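Local coordinates for mitochondrial dynamics protein MID49 (Mus musculus, PDB 4WOY), which recruits the fission mediator dynamin-related protein 1 to the mitochondrial surface, where it is required for mitochondrial fission, at residues P44-G49 / S113-F118; P79-L84 / R102-F107. The protein carries 1 engineered substitution. All coordinates share one frame; numbering follows the deposited sequence.

Interaction 1 (P44-G49 / S113-F118)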
loop_
_atom_site.group_PDB
_atom_site.type_symbol
_atom_site.label_atom_id
_atom_site.label_comp_id
_atom_site.label_asym_id
_atom_site.label_seq_id
_atom_site.Cartn_x
_atom_site.Cartn_y
_atom_site.Cartn_z
ATOM N N PRO A 44 -24.796 6.334 -9.849
ATOM C CA PRO A 44 -24.739 7.796 -9.848
ATOM C C PRO A 44 -25.144 8.409 -8.497
ATOM O O PRO A 44 -24.728 9.530 -8.210
ATOM C CB PRO A 44 -25.719 8.176 -10.962
ATOM C CG PRO A 44 -26.682 7.064 -10.976
ATOM C CD PRO A 44 -25.882 5.840 -10.722
ATOM N N GLU A 45 -25.957 7.711 -7.706
ATOM C CA GLU A 45 -26.338 8.191 -6.381
ATOM C C GLU A 45 -25.172 8.097 -5.356
ATOM O O GLU A 45 -25.244 8.679 -4.267
ATOM C CB GLU A 45 -27.558 7.430 -5.856
ATOM C CG GLU A 45 -27.269 6.035 -5.319
ATOM C CD GLU A 45 -27.207 4.963 -6.394
ATOM O OE1 GLU A 45 -27.073 5.293 -7.592
ATOM O OE2 GLU A 45 -27.290 3.774 -6.015
ATOM N N LEU A 46 -24.126 7.333 -5.667
ATOM C CA LEU A 46 -22.987 7.233 -4.751
ATOM C C LEU A 46 -21.876 8.164 -5.207
ATOM O O LEU A 46 -21.248 7.922 -6.244
ATOM C CB LEU A 46 -22.464 5.802 -4.665
ATOM C CG LEU A 46 -23.488 4.730 -4.317
ATOM C CD1 LEU A 46 -22.800 3.369 -4.309
ATOM C CD2 LEU A 46 -24.144 5.040 -2.960
ATOM N N PRO A 47 -21.620 9.225 -4.420
ATOM C CA PRO A 47 -20.670 10.260 -4.819
ATOM C C PRO A 47 -19.220 9.853 -4.538
ATOM O O PRO A 47 -18.634 10.273 -3.541
ATOM C CB PRO A 47 -21.096 11.467 -3.965
ATOM C CG PRO A 47 -21.635 10.844 -2.733
ATOM C CD PRO A 47 -22.299 9.557 -3.157
ATOM N N PHE A 48 -18.677 9.011 -5.412
ATOM C CA PHE A 48 -17.261 8.732 -5.443
ATOM C C PHE A 48 -16.567 9.817 -6.273
ATOM O O PHE A 48 -17.128 10.351 -7.225
ATOM C CB PHE A 48 -16.981 7.336 -6.034
ATOM C CG PHE A 48 -17.401 6.182 -5.149
ATOM C CD1 PHE A 48 -16.604 5.770 -4.094
ATOM C CD2 PHE A 48 -18.579 5.492 -5.397
ATOM C CE1 PHE A 48 -16.981 4.709 -3.287
ATOM C CE2 PHE A 48 -18.964 4.417 -4.610
ATOM C CZ PHE A 48 -18.168 4.028 -3.539
ATOM N N GLY A 49 -15.342 10.155 -5.906
ATOM C CA GLY A 49 -14.548 11.038 -6.736
ATOM C C GLY A 49 -13.965 10.209 -7.866
ATOM O O GLY A 49 -14.179 8.999 -7.929
ATOM N N SER A 113 -28.206 10.799 3.883
ATOM C CA SER A 113 -26.974 10.571 3.139
ATOM C C SER A 113 -27.008 9.273 2.338
ATOM O O SER A 113 -27.433 8.240 2.852
ATOM C CB SER A 113 -25.779 10.538 4.077
ATOM O OG SER A 113 -24.648 10.048 3.376
ATOM N N PRO A 114 -26.528 9.319 1.082
ATOM C CA PRO A 114 -26.464 8.122 0.232
ATOM C C PRO A 114 -25.568 7.051 0.834
ATOM O O PRO A 114 -25.736 5.868 0.547
ATOM C CB PRO A 114 -25.881 8.660 -1.096
ATOM C CG PRO A 114 -25.155 9.957 -0.698
ATOM C CD PRO A 114 -26.013 10.526 0.384
ATOM N N TRP A 115 -24.638 7.450 1.689
ATOM C CA TRP A 115 -23.788 6.473 2.324
ATOM C C TRP A 115 -24.498 5.722 3.470
ATOM O O TRP A 115 -23.951 4.731 3.995
ATOM C CB TRP A 115 -22.520 7.148 2.846
ATOM C CG TRP A 115 -21.730 7.869 1.782
ATOM C CD1 TRP A 115 -21.499 9.221 1.704
ATOM C CD2 TRP A 115 -21.061 7.279 0.647
ATOM N NE1 TRP A 115 -20.730 9.503 0.593
ATOM C CE2 TRP A 115 -20.450 8.333 -0.070
ATOM C CE3 TRP A 115 -20.938 5.968 0.158
ATOM C CZ2 TRP A 115 -19.723 8.111 -1.250
ATOM C CZ3 TRP A 115 -20.203 5.750 -1.008
ATOM C CH2 TRP A 115 -19.605 6.816 -1.695
ATOM N N ASP A 116 -25.686 6.191 3.876
ATOM C CA ASP A 116 -26.377 5.579 5.026
ATOM C C ASP A 116 -26.725 4.091 4.801
ATOM O O ASP A 116 -26.783 3.324 5.765
ATOM C CB ASP A 116 -27.662 6.327 5.389
ATOM C CG ASP A 116 -27.402 7.669 6.035
ATOM O OD1 ASP A 116 -26.265 7.931 6.480
ATOM O OD2 ASP A 116 -28.359 8.463 6.112
ATOM N N ARG A 117 -26.913 3.673 3.549
ATOM C CA ARG A 117 -27.229 2.267 3.285
ATOM C C ARG A 117 -26.067 1.320 3.654
ATOM O O ARG A 117 -26.261 0.107 3.762
ATOM C CB ARG A 117 -27.613 2.057 1.835
ATOM C CG ARG A 117 -26.485 2.258 0.903
ATOM C CD ARG A 117 -26.890 1.863 -0.494
ATOM N NE ARG A 117 -26.753 0.431 -0.688
ATOM C CZ ARG A 117 -26.668 -0.147 -1.882
ATOM N NH1 ARG A 117 -26.714 0.593 -2.991
ATOM N NH2 ARG A 117 -26.531 -1.465 -1.965
ATOM N N PHE A 118 -24.873 1.875 3.843
ATOM C CA PHE A 118 -23.723 1.091 4.269
ATOM C C PHE A 118 -23.503 1.178 5.765
ATOM O O PHE A 118 -22.456 0.770 6.275
ATOM C CB PHE A 118 -22.477 1.549 3.510
ATOM C CG PHE A 118 -22.682 1.571 2.036
ATOM C CD1 PHE A 118 -22.793 0.372 1.327
ATOM C CD2 PHE A 118 -22.841 2.781 1.361
ATOM C CE1 PHE A 118 -23.019 0.380 -0.051
ATOM C CE2 PHE A 118 -23.070 2.798 -0.014
ATOM C CZ PHE A 118 -23.166 1.585 -0.722
HETATM O O HOH W 1 -27.558 3.252 -3.397
#
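The six-membered ring of Trp-115 drives its edge at the face of Phe-48 in a T-shaped stack, centroids 5.0 Å apart and planes at 81°, with the CH2 corner poised over the middle of the phenyl ring. With CG anti to the carbonyl carbon (chi1 -57°), the indole is directed at 44-49. Pro-47 fills the angle beside it: its CD rides over the rim of one indole face, 3.5 Å from Trp-115 CZ2, while its carbonyl O meets the indole edge. The compact, rigid proline ring suits this slot and sits at the centre of an inverse gamma turn closed by Phe-48 N to Leu-46 O, 2.9 Å. Here, in the nucleotidyltransferase-like part of the protein, the loop following helix 18-42 meets the one preceding strand 119-120; an ST turn at Ser-113 bends the start of segment 113-118. On the other flank Leu-46, whose branched end suits a buried hollow, forks against the Phe-118 ring edge, CD2 3.9 Å from Phe-118 CE2. Pro-114 presents CB to Glu-45 O and CG to Pro-47 CD, 3.8 Å away. At the solvent-exposed margin a water links Glu-45 OE2 (2.7 Å) to Arg-117 NH1 (2.8 Å).

Interaction 2 (P79-L84 / R102-F107)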
loop_
_atom_site.group_PDB
_atom_site.type_symbol
_atom_site.label_atom_id
_atom_site.label_comp_id
_atom_site.label_asym_id
_atom_site.label_seq_id
_atom_site.Cartn_x
_atom_site.Cartn_y
_atom_site.Cartn_z
ATOM N N PRO A 79 -19.514 17.036 4.758
ATOM C CA PRO A 79 -18.711 17.624 5.843
ATOM C C PRO A 79 -19.461 17.765 7.168
ATOM O O PRO A 79 -20.546 18.330 7.204
ATOM C CB PRO A 79 -18.317 18.998 5.284
ATOM C CG PRO A 79 -19.305 19.265 4.162
ATOM C CD PRO A 79 -19.637 17.925 3.587
ATOM N N GLY A 80 -18.886 17.220 8.236
ATOM C CA GLY A 80 -19.477 17.314 9.558
ATOM C C GLY A 80 -20.591 16.326 9.866
ATOM O O GLY A 80 -21.153 16.329 10.960
ATOM N N LEU A 81 -20.925 15.489 8.898
ATOM C CA LEU A 81 -21.935 14.452 9.091
ATOM C C LEU A 81 -21.263 13.177 9.565
ATOM O O LEU A 81 -21.921 12.218 9.955
ATOM C CB LEU A 81 -22.689 14.186 7.792
ATOM C CG LEU A 81 -24.194 13.946 7.801
ATOM C CD1 LEU A 81 -24.941 15.126 8.412
ATOM C CD2 LEU A 81 -24.665 13.699 6.362
ATOM N N TRP A 82 -19.937 13.185 9.514
ATOM C CA TRP A 82 -19.139 11.996 9.784
ATOM C C TRP A 82 -17.928 12.374 10.601
ATOM O O TRP A 82 -17.350 13.444 10.414
ATOM C CB TRP A 82 -18.699 11.317 8.483
ATOM C CG TRP A 82 -19.830 11.015 7.554
ATOM C CD1 TRP A 82 -20.330 11.822 6.554
ATOM C CD2 TRP A 82 -20.617 9.809 7.539
ATOM N NE1 TRP A 82 -21.373 11.176 5.920
ATOM C CE2 TRP A 82 -21.572 9.949 6.504
ATOM C CE3 TRP A 82 -20.598 8.622 8.299
ATOM C CZ2 TRP A 82 -22.508 8.947 6.212
ATOM C CZ3 TRP A 82 -21.532 7.611 7.994
ATOM C CH2 TRP A 82 -22.472 7.789 6.958
ATOM N N SER A 83 -17.561 11.480 11.512
ATOM C CA SER A 83 -16.497 11.741 12.468
ATOM C C SER A 83 -15.578 10.535 12.536
ATOM O O SER A 83 -15.999 9.430 12.292
ATOM C CB SER A 83 -17.098 12.060 13.835
ATOM O OG SER A 83 -16.128 11.947 14.855
ATOM N N LEU A 84 -14.319 10.747 12.841
ATOM C CA LEU A 84 -13.368 9.658 12.902
ATOM C C LEU A 84 -13.200 9.206 14.313
ATOM O O LEU A 84 -13.152 10.016 15.234
ATOM C CB LEU A 84 -12.008 10.079 12.355
ATOM C CG LEU A 84 -12.117 10.572 10.923
ATOM C CD1 LEU A 84 -10.738 10.894 10.414
ATOM C CD2 LEU A 84 -12.817 9.528 10.042
ATOM N N ARG A 102 -21.288 7.977 12.031
ATOM C CA ARG A 102 -22.344 8.806 11.520
ATOM C C ARG A 102 -22.735 9.757 12.645
ATOM O O ARG A 102 -22.752 9.378 13.812
ATOM C CB ARG A 102 -23.508 7.957 11.026
ATOM C CG ARG A 102 -24.693 8.760 10.545
ATOM C CD ARG A 102 -24.387 9.692 9.373
ATOM N NE ARG A 102 -25.622 9.894 8.618
ATOM C CZ ARG A 102 -26.576 10.762 8.950
ATOM N NH1 ARG A 102 -26.439 11.540 10.014
ATOM N NH2 ARG A 102 -27.679 10.856 8.215
ATOM N N THR A 103 -22.973 11.013 12.278
ATOM C CA THR A 103 -23.192 12.118 13.215
ATOM C C THR A 103 -24.545 12.798 12.961
ATOM O O THR A 103 -25.128 12.612 11.902
ATOM C CB THR A 103 -22.062 13.185 13.042
ATOM O OG1 THR A 103 -20.774 12.610 13.294
ATOM C CG2 THR A 103 -22.233 14.198 13.974
ATOM N N GLN A 104 -25.034 13.598 13.912
ATOM C CA GLN A 104 -26.192 14.463 13.687
ATOM C C GLN A 104 -27.401 13.668 13.217
ATOM O O GLN A 104 -28.112 14.078 12.332
ATOM C CB GLN A 104 -25.838 15.554 12.665
ATOM C CG GLN A 104 -24.600 16.360 13.058
ATOM C CD GLN A 104 -24.499 17.714 12.392
ATOM O OE1 GLN A 104 -25.271 18.041 11.494
ATOM N NE2 GLN A 104 -23.512 18.495 12.803
ATOM N N LEU A 105 -27.626 12.521 13.820
ATOM C CA LEU A 105 -28.752 11.669 13.458
ATOM C C LEU A 105 -30.105 12.237 13.890
ATOM O O LEU A 105 -31.137 11.877 13.321
ATOM C CB LEU A 105 -28.549 10.266 14.059
ATOM C CG LEU A 105 -27.506 9.507 13.228
ATOM C CD1 LEU A 105 -26.973 8.268 13.937
ATOM C CD2 LEU A 105 -28.096 9.173 11.864
ATOM N N GLU A 106 -30.110 13.083 14.923
ATOM C CA GLU A 106 -31.370 13.662 15.389
ATOM C C GLU A 106 -31.963 14.529 14.280
ATOM O O GLU A 106 -33.118 14.347 13.897
ATOM C CB GLU A 106 -31.190 14.479 16.689
ATOM C CG GLU A 106 -32.472 15.084 17.226
ATOM C CD GLU A 106 -32.304 15.866 18.542
ATOM O OE1 GLU A 106 -31.159 16.122 18.970
ATOM O OE2 GLU A 106 -33.331 16.244 19.133
ATOM N N PHE A 107 -31.173 15.437 13.720
ATOM C CA PHE A 107 -31.749 16.378 12.764
ATOM C C PHE A 107 -31.467 15.998 11.316
ATOM O O PHE A 107 -32.093 16.521 10.395
ATOM C CB PHE A 107 -31.261 17.786 13.095
ATOM C CG PHE A 107 -31.699 18.257 14.489
ATOM C CD1 PHE A 107 -33.024 18.124 14.895
ATOM C CD2 PHE A 107 -30.781 18.781 15.396
ATOM C CE1 PHE A 107 -33.433 18.536 16.163
ATOM C CE2 PHE A 107 -31.177 19.179 16.651
ATOM C CZ PHE A 107 -32.514 19.068 17.038
#
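Trp-82 and Arg-102 face each other as an antiparallel non-hydrogen-bonded pair, their side chains on the same face of the sheet. One step along, the backbone makes the hydrogen bond that crosses between the segments, from Thr-103 N to Leu-81 O at 2.8 Å. It is bent, with an N-H...O angle of 138°, and the donor sits 37° above the carbonyl plane, as the strand pairing frays into loop. Thr-103, branched at CB, is pressed against the same carbonyl in van der Waals contact, its CB 3.2 Å from Leu-81 O, with CG2 turned to Gly-80 O. Gly-80, at positive phi, lets the chain turn before the strand.

One group of contacts is made with the indole ring. The aliphatic stem of Arg-102 crosses one face of it: CD stands 3.7 Å from the centroid of the Trp-82 six-membered ring, a CH-pi contact. With CG anti to the backbone N (chi1 177°) and a bend at chi2, CD is laid over the ring; the chain then climbs away from the face. Arg-102 CZ is 5.7 Å from the Trp-82 six-ring centroid, so any cation-pi attraction is at most weak. A broad tryptophan and a long, half-apolar arginine suit such a crossing.

Leucines sandwich the guanidinium faces. Leu-81 CG lies over one, 4.0 Å from Arg-102 NH1, and Leu-105 CD2 over the opposite one.

Polar ends find partners beyond the segments: Arg-102 NE makes a salt bridge with Asp-116 OD1, Arg-102 NH2 donates to His-108 O, and Trp-82 NE1 is hydrogen-bonded to Glu-78 OE1.

The whole is the open end of a long-looped beta hairpin, strands 82-86 and 97-102, in the mixed sheet of a nucleotidyltransferase-type domain.

In the fold
Interactions 1 and 2 lie with centres about 15 Å apart on the same side of the chain's centre, and interaction 2 is nested within the loop that interaction 1 closes. They touch through a salt bridge, Asp-116 OD1 to Arg-102 NE at 3.0 Å, which ties the turn 113-118 to the end of strand 97-102. Around that bond the Trp-82 ring packs against the same turn: its CZ2 is 3.8 Å from Trp-115 CB and 3.7 Å from Ser-113 OG. Trp-82 thus meets both Arg-102 and Trp-115, whose indole packs on segment 44-49. Together the contacts frame the two ends of the connection from 103 to 118.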